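Local coordinates for protein D-alanine--D-alanine ligase (Coxiella burnetii, PDB 3TQT) that uses ATP to join two D-alanine molecules into D-alanyl-D-alanine, a building block of the cell-wall peptidoglycan, at residues 19-24 with 104-109; 39-44 with 51-56; 126-131 with 346-351; 138-143 with 187-192; 231-236 with 330-335. All blocks are in the same frame, centred on the assembly; numbering follows the deposited sequence.

Contact 1. Residues 19-24 with 104-109; sequences EISIQS and PMVHGT
S21 and S24, one turn apart on helix 18-31, bind the chain at 104-109 through their hydroxyls. S21 OG donates a short hydrogen bond of 2.6 Å to M105 O, arriving bent at the acceptor (C=O...OG 137°) and tilted 24° from the carbonyl plane. A chi1 of 167° sets OG opposite the backbone N of S21, where it can reach M105 O; having given its proton there, the oxygen accepts a second hydrogen bond from G12 N. S24 OG pairs with H107 NE2 at 2.8 Å, lying at the edge of the imidazole and near its plane, and the same oxygen accepts from F323 N. The other ring nitrogen, H107 ND1, is hydrogen-bonded to I320 O, and with both nitrogens engaged the imidazole is fixed in rotation. This is the Rossmann-like N-terminal domain, in which helix 18-31 crosses over from strand 5-12 to the neighbouring parallel strand 37-44, while 104-109 leaves the end of strand 101-104. The H107 side chain is about 8 Å from that of N318, a predicted magnesium ligand. H107 CD2 approaches S21 CA at 3.4 Å, and I20 CG2 meets the same ring atom at 3.8 Å, the isoleucine side chain crossing that of the histidine at about a right angle. M105, bent at chi2 and chi3, sets CG tightly against S24 CB at 3.4 Å, with SD following at 3.6 Å from S24 CB. The carbonyl of H107 is in turn bound by S15 OG, and G108 N by the carboxylate of E112.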
# COMPACT_ATOMS: atom_id res chain seq x y z
N GLU A 19 -10.51 5.83 19.59
CA GLU A 19 -11.41 6.85 20.13
C GLU A 19 -11.38 8.18 19.37
O GLU A 19 -12.41 8.82 19.18
CB GLU A 19 -11.19 7.03 21.63
CG GLU A 19 -11.59 5.81 22.46
CD GLU A 19 -13.09 5.52 22.44
OE1 GLU A 19 -13.88 6.46 22.15
OE2 GLU A 19 -13.49 4.36 22.69
N ILE A 20 -10.20 8.60 18.92
CA ILE A 20 -10.11 9.79 18.08
C ILE A 20 -10.86 9.56 16.75
O ILE A 20 -11.51 10.46 16.22
CB ILE A 20 -8.64 10.15 17.77
CG1 ILE A 20 -7.82 10.21 19.06
CG2 ILE A 20 -8.56 11.46 16.99
CD1 ILE A 20 -6.33 10.40 18.81
N SER A 21 -10.76 8.35 16.23
CA SER A 21 -11.46 7.99 15.00
C SER A 21 -12.96 8.22 15.12
O SER A 21 -13.62 8.78 14.23
CB SER A 21 -11.17 6.52 14.65
OG SER A 21 -12.04 6.07 13.64
N ILE A 22 -13.51 7.77 16.24
CA ILE A 22 -14.94 7.95 16.50
C ILE A 22 -15.27 9.44 16.56
O ILE A 22 -16.28 9.87 16.00
CB ILE A 22 -15.36 7.28 17.82
CG1 ILE A 22 -15.24 5.76 17.67
CG2 ILE A 22 -16.77 7.69 18.19
CD1 ILE A 22 -15.04 5.03 18.99
N GLN A 23 -14.44 10.22 17.25
CA GLN A 23 -14.69 11.66 17.34
C GLN A 23 -14.58 12.36 15.97
O GLN A 23 -15.36 13.25 15.66
CB GLN A 23 -13.82 12.36 18.38
CG GLN A 23 -14.15 11.94 19.82
CD GLN A 23 -15.65 12.00 20.11
OE1 GLN A 23 -16.26 11.01 20.54
NE2 GLN A 23 -16.26 13.17 19.87
N SER A 24 -13.60 11.95 15.16
CA SER A 24 -13.50 12.43 13.78
C SER A 24 -14.78 12.09 13.02
O SER A 24 -15.37 12.94 12.36
CB SER A 24 -12.27 11.83 13.08
OG SER A 24 -11.09 12.27 13.71
N PRO A 104 -13.13 6.71 4.74
CA PRO A 104 -12.37 5.96 5.72
C PRO A 104 -11.91 6.95 6.79
O PRO A 104 -11.25 7.95 6.47
CB PRO A 104 -11.17 5.43 4.91
CG PRO A 104 -11.41 5.82 3.50
CD PRO A 104 -12.37 6.96 3.51
N MET A 105 -12.28 6.72 8.04
CA MET A 105 -11.90 7.67 9.07
C MET A 105 -11.36 6.90 10.24
O MET A 105 -11.60 7.24 11.40
CB MET A 105 -13.08 8.58 9.45
CG MET A 105 -12.70 9.78 10.34
SD MET A 105 -11.23 10.72 9.82
CE MET A 105 -11.57 10.96 8.07
N VAL A 106 -10.63 5.84 9.92
CA VAL A 106 -9.86 5.11 10.90
C VAL A 106 -8.42 5.63 10.86
O VAL A 106 -7.76 5.55 9.82
CB VAL A 106 -9.87 3.61 10.60
CG1 VAL A 106 -8.89 2.88 11.51
CG2 VAL A 106 -11.28 3.06 10.76
N HIS A 107 -7.96 6.19 11.97
CA HIS A 107 -6.59 6.70 12.08
C HIS A 107 -5.62 5.58 12.44
O HIS A 107 -5.97 4.66 13.17
CB HIS A 107 -6.48 7.81 13.14
CG HIS A 107 -7.53 8.88 13.03
ND1 HIS A 107 -7.59 9.76 11.97
CD2 HIS A 107 -8.54 9.22 13.86
CE1 HIS A 107 -8.61 10.58 12.14
NE2 HIS A 107 -9.20 10.28 13.28
N GLY A 108 -4.40 5.69 11.93
CA GLY A 108 -3.33 4.76 12.25
C GLY A 108 -3.48 3.38 11.65
O GLY A 108 -3.92 3.21 10.50
N THR A 109 -3.09 2.38 12.43
CA THR A 109 -3.15 1.00 12.00
C THR A 109 -4.48 0.66 11.33
O THR A 109 -5.55 1.08 11.78
CB THR A 109 -2.87 0.05 13.18
OG1 THR A 109 -1.56 0.32 13.69
CG2 THR A 109 -2.94 -1.39 12.75

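Contact 2. Residues 39-44 with 51-56; sequences ISVIFI and YLIDQP
V41 and I53 face each other as a hydrogen-bonded pair in the beta hairpin formed by strands 37-44 and 50-53, part of the mixed sheet of the N-terminal domain. V41 N donates to I53 O at 2.8 Å and I53 N donates back to V41 O at 2.7 Å, both nearly straight. F43 and Y51 form the next such pair, with more bent bonds; their side chains run alongside each other, CD2 to CD2 at 4.0 Å. This face, bearing V41, F43, Y51 and I53, is buried under helices 18-31 and 64-70.

The far end is looser and partly exposed. Past I53 the second chain leaves the strand, and I39 meets P56, at the start of helix 56-61, with 4.2 Å between their CB atoms. D54 leads its carboxylate away from the hairpin to a salt bridge with R74.

The tight side-chain contact is on the other face, where I42 and L52 form the non-hydrogen-bonded pair, backed by I76 of strand 74-78. I42 bends at chi2 (-66°), swinging its delta methyl across the strand gap until I42 CD1 lies 3.5 Å from L52 CD1.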
# COMPACT_ATOMS: atom_id res chain seq x y z
N ILE A 39 -26.42 9.14 5.24
CA ILE A 39 -25.18 8.79 5.92
C ILE A 39 -25.35 7.49 6.69
O ILE A 39 -26.33 7.32 7.43
CB ILE A 39 -24.79 9.93 6.89
CG1 ILE A 39 -24.70 11.25 6.12
CG2 ILE A 39 -23.49 9.60 7.64
CD1 ILE A 39 -24.79 12.47 7.00
N SER A 40 -24.43 6.56 6.46
CA SER A 40 -24.33 5.34 7.26
C SER A 40 -22.97 5.34 7.94
O SER A 40 -21.98 5.81 7.39
CB SER A 40 -24.46 4.09 6.38
OG SER A 40 -25.71 4.04 5.74
N VAL A 41 -22.92 4.81 9.15
CA VAL A 41 -21.65 4.73 9.86
C VAL A 41 -21.28 3.28 10.02
O VAL A 41 -22.10 2.46 10.45
CB VAL A 41 -21.74 5.39 11.25
CG1 VAL A 41 -20.37 5.33 11.95
CG2 VAL A 41 -22.21 6.82 11.10
N ILE A 42 -20.06 2.94 9.64
CA ILE A 42 -19.58 1.59 9.83
C ILE A 42 -18.64 1.64 11.01
O ILE A 42 -17.64 2.35 10.97
CB ILE A 42 -18.82 1.06 8.60
CG1 ILE A 42 -19.71 1.08 7.36
CG2 ILE A 42 -18.29 -0.34 8.87
CD1 ILE A 42 -20.86 0.14 7.43
N PHE A 43 -18.97 0.91 12.06
CA PHE A 43 -18.12 0.85 13.24
C PHE A 43 -17.34 -0.45 13.26
O PHE A 43 -17.91 -1.53 13.14
CB PHE A 43 -18.97 0.96 14.51
CG PHE A 43 -18.18 0.86 15.78
CD1 PHE A 43 -17.17 1.77 16.05
CD2 PHE A 43 -18.46 -0.12 16.72
CE1 PHE A 43 -16.45 1.70 17.22
CE2 PHE A 43 -17.74 -0.20 17.90
CZ PHE A 43 -16.73 0.71 18.15
N ILE A 44 -16.02 -0.35 13.39
CA ILE A 44 -15.17 -1.51 13.54
C ILE A 44 -14.73 -1.53 14.98
O ILE A 44 -14.07 -0.60 15.44
CB ILE A 44 -13.92 -1.41 12.65
CG1 ILE A 44 -14.34 -1.18 11.19
CG2 ILE A 44 -13.03 -2.64 12.82
CD1 ILE A 44 -13.18 -1.05 10.22
N TYR A 51 -19.90 -3.21 12.22
CA TYR A 51 -21.30 -2.95 12.49
C TYR A 51 -21.73 -1.77 11.64
O TYR A 51 -20.95 -0.86 11.40
CB TYR A 51 -21.52 -2.64 13.96
CG TYR A 51 -21.04 -3.71 14.92
CD1 TYR A 51 -21.89 -4.73 15.34
CD2 TYR A 51 -19.74 -3.70 15.41
CE1 TYR A 51 -21.47 -5.70 16.22
CE2 TYR A 51 -19.31 -4.67 16.30
CZ TYR A 51 -20.18 -5.67 16.70
OH TYR A 51 -19.76 -6.64 17.57
N LEU A 52 -22.97 -1.79 11.19
CA LEU A 52 -23.49 -0.66 10.46
C LEU A 52 -24.55 0.08 11.26
O LEU A 52 -25.47 -0.54 11.79
CB LEU A 52 -24.07 -1.10 9.12
CG LEU A 52 -24.51 0.02 8.18
CD1 LEU A 52 -24.28 -0.43 6.73
CD2 LEU A 52 -25.95 0.39 8.39
N ILE A 53 -24.41 1.39 11.33
CA ILE A 53 -25.41 2.25 11.97
C ILE A 53 -26.05 3.11 10.88
O ILE A 53 -25.38 3.94 10.28
CB ILE A 53 -24.72 3.15 13.01
CG1 ILE A 53 -24.04 2.28 14.07
CG2 ILE A 53 -25.70 4.12 13.64
CD1 ILE A 53 -22.88 2.98 14.79
N ASP A 54 -27.34 2.93 10.62
CA ASP A 54 -27.93 3.64 9.50
C ASP A 54 -28.78 4.82 9.93
O ASP A 54 -29.47 5.45 9.12
CB ASP A 54 -28.71 2.70 8.57
CG ASP A 54 -30.03 2.27 9.16
OD1 ASP A 54 -30.21 2.41 10.39
OD2 ASP A 54 -30.88 1.77 8.39
N GLN A 55 -28.73 5.11 11.23
CA GLN A 55 -29.32 6.33 11.76
C GLN A 55 -28.20 7.20 12.30
O GLN A 55 -27.79 7.05 13.45
CB GLN A 55 -30.30 6.03 12.88
CG GLN A 55 -31.51 5.23 12.46
CD GLN A 55 -32.52 5.10 13.59
OE1 GLN A 55 -32.95 6.10 14.17
NE2 GLN A 55 -32.89 3.87 13.90
N PRO A 56 -27.72 8.13 11.47
CA PRO A 56 -26.58 8.96 11.86
C PRO A 56 -26.85 9.69 13.16
O PRO A 56 -25.94 9.86 13.96
CB PRO A 56 -26.45 9.95 10.70
CG PRO A 56 -27.76 9.86 9.95
CD PRO A 56 -28.24 8.47 10.14

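Contact 3. Residues 126-131 with 346-351; sequences PYVGAN and QLIELA
L347 O, beside the V128 side chain, is gripped twice: A351 N bonds to it at 3.0 Å as part of the regular helix, and water 2 donates to it at 2.9 Å. That water accepts from G129 N, so it ties the loop to the helix, no direct hydrogen bond being made between residues 126-131 and 346-351. Water 1 repeats the device one turn on, donating to A351 O at 2.8 Å while accepting from Y127 N. Between the two bridges the packing is apolar. A351 CB points into the loop and presses on the peptide joining Y127 and V128, at 3.3 Å from Y127 O; this carbonyl is hydrogen-bonded to R354, farther along the same helix. V128 spreads its two methyls over the helix. CG1, anti to the backbone N (chi1 168°), meets L347 CB at 3.9 Å, the two side chains crossing at about a right angle. CG2 lies over the helix backbone, 3.7 Å from L347 O and 3.9 Å from A351 CB. P126 adds a looser touch, its CB near A351 O. The hydroxyl of Y127 is hydrogen-bonded to E121, and R354 makes a cation-pi contact with the ring. The loop itself is held to the sheet by backbone bonds of P126 and V128 with V102, and F103 touches both V128 and L347. With the long C-terminal helix 340-370 packed by the outermost strand 101-104, the arrangement is consistent with an interface between the Rossmann-like N-terminal part and the C-terminal ATP-grasp part.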
# COMPACT_ATOMS: atom_id res chain seq x y z
N PRO A 126 -15.81 3.76 -4.45
CA PRO A 126 -15.11 5.04 -4.33
C PRO A 126 -14.83 5.30 -2.85
O PRO A 126 -15.66 4.97 -2.01
CB PRO A 126 -16.11 6.07 -4.87
CG PRO A 126 -17.11 5.25 -5.67
CD PRO A 126 -17.18 3.92 -4.99
N TYR A 127 -13.67 5.87 -2.54
CA TYR A 127 -13.39 6.22 -1.16
C TYR A 127 -12.52 7.47 -1.05
O TYR A 127 -11.70 7.77 -1.93
CB TYR A 127 -12.77 5.05 -0.39
CG TYR A 127 -11.45 4.59 -0.94
CD1 TYR A 127 -10.25 5.10 -0.43
CD2 TYR A 127 -11.39 3.62 -1.93
CE1 TYR A 127 -9.04 4.68 -0.91
CE2 TYR A 127 -10.17 3.19 -2.43
CZ TYR A 127 -9.01 3.71 -1.91
OH TYR A 127 -7.81 3.28 -2.41
N VAL A 128 -12.70 8.18 0.05
CA VAL A 128 -12.00 9.43 0.27
C VAL A 128 -10.53 9.21 0.62
O VAL A 128 -10.17 8.28 1.36
CB VAL A 128 -12.68 10.23 1.36
CG1 VAL A 128 -11.79 11.42 1.80
CG2 VAL A 128 -14.05 10.70 0.87
N GLY A 129 -9.68 10.07 0.07
CA GLY A 129 -8.29 10.14 0.52
C GLY A 129 -7.31 9.26 -0.22
O GLY A 129 -7.58 8.79 -1.32
N ALA A 130 -6.16 9.03 0.41
CA ALA A 130 -5.03 8.38 -0.21
C ALA A 130 -5.38 6.96 -0.59
O ALA A 130 -6.09 6.29 0.15
CB ALA A 130 -3.86 8.37 0.77
N ASN A 131 -4.90 6.51 -1.75
CA ASN A 131 -5.10 5.13 -2.17
C ASN A 131 -4.18 4.18 -1.40
O ASN A 131 -3.54 4.59 -0.45
CB ASN A 131 -4.95 4.97 -3.69
CG ASN A 131 -3.51 5.13 -4.17
OD1 ASN A 131 -2.60 5.39 -3.39
ND2 ASN A 131 -3.32 4.95 -5.47
N GLN A 346 -16.21 18.33 -1.26
CA GLN A 346 -15.08 18.24 -2.17
C GLN A 346 -14.34 16.91 -2.04
O GLN A 346 -13.99 16.28 -3.05
CB GLN A 346 -14.15 19.44 -1.98
CG GLN A 346 -14.85 20.73 -2.45
CD GLN A 346 -13.94 21.93 -2.56
OE1 GLN A 346 -12.72 21.80 -2.68
NE2 GLN A 346 -14.53 23.12 -2.54
N LEU A 347 -14.15 16.44 -0.81
CA LEU A 347 -13.50 15.15 -0.61
C LEU A 347 -14.31 14.02 -1.25
O LEU A 347 -13.75 13.13 -1.88
CB LEU A 347 -13.26 14.89 0.87
CG LEU A 347 -12.16 15.77 1.48
CD1 LEU A 347 -12.26 15.74 2.99
CD2 LEU A 347 -10.80 15.31 0.99
N ILE A 348 -15.63 14.07 -1.09
CA ILE A 348 -16.47 13.05 -1.70
C ILE A 348 -16.43 13.15 -3.23
O ILE A 348 -16.31 12.13 -3.92
CB ILE A 348 -17.92 13.13 -1.16
CG1 ILE A 348 -17.96 12.63 0.29
CG2 ILE A 348 -18.89 12.36 -2.05
CD1 ILE A 348 -19.22 13.05 1.05
N GLU A 349 -16.51 14.36 -3.76
CA GLU A 349 -16.45 14.54 -5.21
C GLU A 349 -15.12 14.03 -5.79
O GLU A 349 -15.11 13.34 -6.81
CB GLU A 349 -16.68 16.01 -5.59
CG GLU A 349 -18.15 16.44 -5.48
CD GLU A 349 -18.31 17.93 -5.15
OE1 GLU A 349 -17.31 18.67 -5.22
OE2 GLU A 349 -19.43 18.35 -4.80
N LEU A 350 -14.02 14.38 -5.13
CA LEU A 350 -12.69 13.93 -5.53
C LEU A 350 -12.59 12.41 -5.51
O LEU A 350 -12.00 11.81 -6.39
CB LEU A 350 -11.63 14.49 -4.59
CG LEU A 350 -11.34 15.99 -4.70
CD1 LEU A 350 -10.53 16.46 -3.50
CD2 LEU A 350 -10.59 16.29 -5.99
N ALA A 351 -13.15 11.81 -4.47
CA ALA A 351 -13.17 10.36 -4.32
C ALA A 351 -13.89 9.70 -5.50
O ALA A 351 -13.40 8.74 -6.09
CB ALA A 351 -13.85 9.97 -2.98
O HOH W 1 -11.98 6.61 -4.92
O HOH W 2 -11.05 12.13 -1.61

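Contact 4. Residues 138-143 with 187-192; sequences CMEKDL and AVSLGS
K141 joins V188 through its backbone first: K141 N donates to V188 O at 3.0 Å, almost straight at the hydrogen (177°). The lysine side chain then folds round the same carbonyl. Its CB is 3.6 Å from V188 O and CG 3.4 Å, while CD passes a little farther off. Bends at chi3 (-79°) and chi4 (-78°) turn the chain back, bringing CE to 3.4 Å from A187 O. NZ ends among three carbonyls, making weak hydrogen bonds to V188 O (3.1 Å), A187 O (3.2 Å) and L190 O (3.3 Å). The K141 side chain also touches E316, a predicted magnesium ligand. The loop 187-192, between two antiparallel strands of the ATP-grasp fold, belongs to the predicted ATP-binding region. E140 marks the break between helices 132-139 and 141-150, and its carboxylate flanks the loop. OE1 approaches V188 CG2, and OE2 lies near S189 CB, while S189 OG is hydrogen-bonded to D216. D142 OD1 lies 3.4 Å from V188 CG1. Both acids form salt bridges to R218, and D142 OD2 is hydrogen-bonded to T160. M139, bent at chi2, brings its CE methyl onto S189 O.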
# COMPACT_ATOMS: atom_id res chain seq x y z
N CYS A 138 2.95 6.96 2.97
CA CYS A 138 2.86 8.03 3.96
C CYS A 138 2.85 7.49 5.39
O CYS A 138 3.26 8.18 6.33
CB CYS A 138 1.63 8.89 3.70
SG CYS A 138 1.76 9.90 2.22
N MET A 139 2.36 6.27 5.55
CA MET A 139 2.26 5.64 6.87
C MET A 139 3.63 5.31 7.44
O MET A 139 3.86 5.44 8.65
CB MET A 139 1.43 4.36 6.77
CG MET A 139 1.21 3.66 8.08
SD MET A 139 -0.15 4.41 8.98
CE MET A 139 -0.13 3.44 10.49
N GLU A 140 4.54 4.87 6.59
CA GLU A 140 5.90 4.53 7.01
C GLU A 140 6.75 5.78 6.80
O GLU A 140 7.16 6.08 5.68
CB GLU A 140 6.46 3.37 6.20
CG GLU A 140 5.49 2.22 6.01
CD GLU A 140 5.60 1.18 7.10
OE1 GLU A 140 6.72 0.99 7.63
OE2 GLU A 140 4.57 0.56 7.44
N LYS A 141 7.00 6.49 7.89
CA LYS A 141 7.57 7.83 7.83
C LYS A 141 8.94 7.88 7.19
O LYS A 141 9.28 8.88 6.55
CB LYS A 141 7.59 8.45 9.23
CG LYS A 141 6.19 8.57 9.83
CD LYS A 141 6.22 9.25 11.19
CE LYS A 141 6.65 8.29 12.29
NZ LYS A 141 5.54 7.39 12.69
N ASP A 142 9.71 6.81 7.34
CA ASP A 142 11.03 6.77 6.72
C ASP A 142 10.91 6.54 5.21
O ASP A 142 11.67 7.12 4.42
CB ASP A 142 11.94 5.72 7.38
CG ASP A 142 11.38 4.28 7.30
OD1 ASP A 142 10.14 4.07 7.22
OD2 ASP A 142 12.21 3.35 7.34
N LEU A 143 9.94 5.72 4.82
CA LEU A 143 9.66 5.52 3.39
C LEU A 143 9.17 6.83 2.77
O LEU A 143 9.58 7.19 1.67
CB LEU A 143 8.63 4.40 3.19
CG LEU A 143 8.16 4.13 1.76
CD1 LEU A 143 9.36 3.82 0.84
CD2 LEU A 143 7.14 2.98 1.76
N ALA A 187 9.05 4.73 16.23
CA ALA A 187 8.52 3.70 15.34
C ALA A 187 8.30 4.34 13.97
O ALA A 187 7.87 5.50 13.87
CB ALA A 187 7.22 3.15 15.89
N VAL A 188 8.59 3.61 12.91
CA VAL A 188 8.35 4.16 11.56
C VAL A 188 6.87 4.36 11.28
O VAL A 188 6.48 5.28 10.56
CB VAL A 188 8.95 3.29 10.43
CG1 VAL A 188 10.47 3.24 10.52
CG2 VAL A 188 8.33 1.89 10.45
N SER A 189 6.02 3.52 11.86
CA SER A 189 4.63 3.50 11.42
C SER A 189 3.62 3.62 12.55
O SER A 189 2.45 3.32 12.36
CB SER A 189 4.36 2.21 10.64
OG SER A 189 4.38 1.10 11.52
N LEU A 190 4.07 4.05 13.72
CA LEU A 190 3.16 4.22 14.85
C LEU A 190 3.22 5.65 15.38
O LEU A 190 4.30 6.21 15.55
CB LEU A 190 3.50 3.24 15.98
CG LEU A 190 3.56 1.76 15.57
CD1 LEU A 190 4.01 0.91 16.76
CD2 LEU A 190 2.21 1.31 15.03
N GLY A 191 2.05 6.22 15.66
CA GLY A 191 1.96 7.62 16.05
C GLY A 191 1.96 7.90 17.55
O GLY A 191 2.49 8.91 17.99
N SER A 192 1.35 7.00 18.32
CA SER A 192 1.31 7.16 19.77
C SER A 192 2.67 7.59 20.34
O SER A 192 3.72 7.16 19.86
CB SER A 192 0.84 5.88 20.45
OG SER A 192 1.05 5.92 21.85
O HOH W 3 6.47 -0.90 9.85

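Contact 5. Residues 231-236 with 330-335; sequences ECAVLG and PKMWEA
A233 CB fits between M332 and W333, two consecutive side chains of helix 328-335 that reach the strand differently. M332 runs out along the strand toward its start and crosses the E231 side chain at about a right angle. Its SD comes within 3.3 Å of E231 O, and a bend at chi3 (-75°) turns the terminal methyl so that CE lies 3.8 Å from E231 CB and 4.0 Å from A233 CB. W333 takes the other side. Its NE1 lies by A233 CB at 3.5 Å, and its CZ2 sits between A233 O (3.4 Å) and L235 CB (3.5 Å). These last two atoms approach the indole obliquely, while the carbonyl carbon of V234 meets the ring edge. No hydrogen bond links the segments, whose axes stand at 80° to each other. E231 is part of the predicted ATP-binding region; its side chain touches D303, a predicted magnesium ligand, and makes a long, weak ion pair with R301. In the antiparallel sheet of the ATP-grasp fold, strand 228-236 runs between 241-249 and 298-306. C232 and V234 point away from helix 328-335 onto helix 277-293, L235 packs on helix 340-370, and Y329 meets the W333 indole edge-to-face.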
# COMPACT_ATOMS: atom_id res chain seq x y z
N GLU A 231 1.85 23.13 10.14
CA GLU A 231 1.08 22.15 9.39
C GLU A 231 0.36 22.84 8.25
O GLU A 231 0.11 24.04 8.29
CB GLU A 231 0.08 21.46 10.31
CG GLU A 231 0.72 20.83 11.53
CD GLU A 231 -0.29 20.08 12.36
OE1 GLU A 231 -1.50 20.32 12.18
OE2 GLU A 231 0.13 19.24 13.18
N CYS A 232 0.04 22.06 7.23
CA CYS A 232 -0.65 22.60 6.07
C CYS A 232 -1.58 21.52 5.53
O CYS A 232 -1.18 20.38 5.32
CB CYS A 232 0.36 23.03 5.01
SG CYS A 232 -0.37 23.79 3.55
N ALA A 233 -2.84 21.90 5.33
CA ALA A 233 -3.84 20.97 4.84
C ALA A 233 -3.86 21.05 3.33
O ALA A 233 -3.96 22.13 2.76
CB ALA A 233 -5.20 21.31 5.40
N VAL A 234 -3.74 19.90 2.68
CA VAL A 234 -3.79 19.82 1.22
C VAL A 234 -5.07 19.11 0.79
O VAL A 234 -5.51 18.13 1.42
CB VAL A 234 -2.56 19.09 0.66
CG1 VAL A 234 -2.64 18.97 -0.87
CG2 VAL A 234 -1.28 19.81 1.08
N LEU A 235 -5.68 19.61 -0.27
CA LEU A 235 -6.92 19.05 -0.78
C LEU A 235 -6.87 18.97 -2.29
O LEU A 235 -6.54 19.95 -2.97
CB LEU A 235 -8.08 19.93 -0.37
CG LEU A 235 -9.45 19.60 -0.95
CD1 LEU A 235 -9.97 18.30 -0.36
CD2 LEU A 235 -10.39 20.75 -0.62
N GLY A 236 -7.21 17.80 -2.82
CA GLY A 236 -7.31 17.65 -4.26
C GLY A 236 -6.84 16.29 -4.72
O GLY A 236 -6.41 15.47 -3.92
N PRO A 330 -9.46 20.09 9.31
CA PRO A 330 -10.62 20.94 9.00
C PRO A 330 -10.45 22.39 9.48
O PRO A 330 -10.91 23.27 8.76
CB PRO A 330 -11.77 20.26 9.74
CG PRO A 330 -11.12 19.38 10.77
CD PRO A 330 -9.84 18.93 10.13
N LYS A 331 -9.84 22.63 10.64
CA LYS A 331 -9.68 24.00 11.13
C LYS A 331 -8.85 24.86 10.18
O LYS A 331 -9.18 26.01 9.93
CB LYS A 331 -9.05 24.03 12.52
CG LYS A 331 -10.02 23.76 13.65
CD LYS A 331 -9.30 23.85 14.99
CE LYS A 331 -8.53 25.16 15.13
NZ LYS A 331 -7.80 25.26 16.43
N MET A 332 -7.77 24.31 9.65
CA MET A 332 -6.96 25.06 8.69
C MET A 332 -7.77 25.43 7.44
O MET A 332 -7.70 26.57 6.96
CB MET A 332 -5.71 24.28 8.30
CG MET A 332 -4.64 24.35 9.38
SD MET A 332 -3.09 23.61 8.85
CE MET A 332 -3.48 21.86 8.94
N TRP A 333 -8.53 24.47 6.91
CA TRP A 333 -9.38 24.80 5.76
C TRP A 333 -10.41 25.87 6.11
O TRP A 333 -10.61 26.81 5.34
CB TRP A 333 -10.05 23.56 5.14
CG TRP A 333 -9.13 22.89 4.17
CD1 TRP A 333 -8.69 21.60 4.20
CD2 TRP A 333 -8.48 23.51 3.05
NE1 TRP A 333 -7.83 21.37 3.16
CE2 TRP A 333 -7.69 22.52 2.44
CE3 TRP A 333 -8.51 24.80 2.50
CZ2 TRP A 333 -6.92 22.78 1.30
CZ3 TRP A 333 -7.75 25.05 1.37
CH2 TRP A 333 -6.97 24.05 0.78
N GLU A 334 -11.06 25.74 7.26
CA GLU A 334 -12.04 26.75 7.66
C GLU A 334 -11.38 28.12 7.69
O GLU A 334 -11.96 29.11 7.27
CB GLU A 334 -12.64 26.44 9.03
CG GLU A 334 -13.36 25.12 9.12
CD GLU A 334 -14.14 24.98 10.42
OE1 GLU A 334 -14.38 26.02 11.08
OE2 GLU A 334 -14.51 23.84 10.77
N ALA A 335 -10.16 28.15 8.20
CA ALA A 335 -9.42 29.40 8.35
C ALA A 335 -9.00 29.94 6.99
O ALA A 335 -8.60 31.10 6.88
CB ALA A 335 -8.21 29.21 9.25

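All five contacts are mainly buried. Contact 1 is nearest the centre of the chain, about 9 Å from it, and contact 2 farthest, about 20 Å, with partly exposed residues at its I39/P56 end. These two belong to the N-terminal domain and meet where I22 packs on F43; contact 2 is held by regular strand bonding, contact 1 by serine hydroxyls and an imidazole. Contacts 3 and 5 share the surroundings of L235, which touches L347 and L350; both lack direct hydrogen bonds, contact 3 using waters instead and contact 5 sulfur and indole. Contact 4, part of the predicted ATP site, is the most charged; its M139 touches G108 and T109 of contact 1.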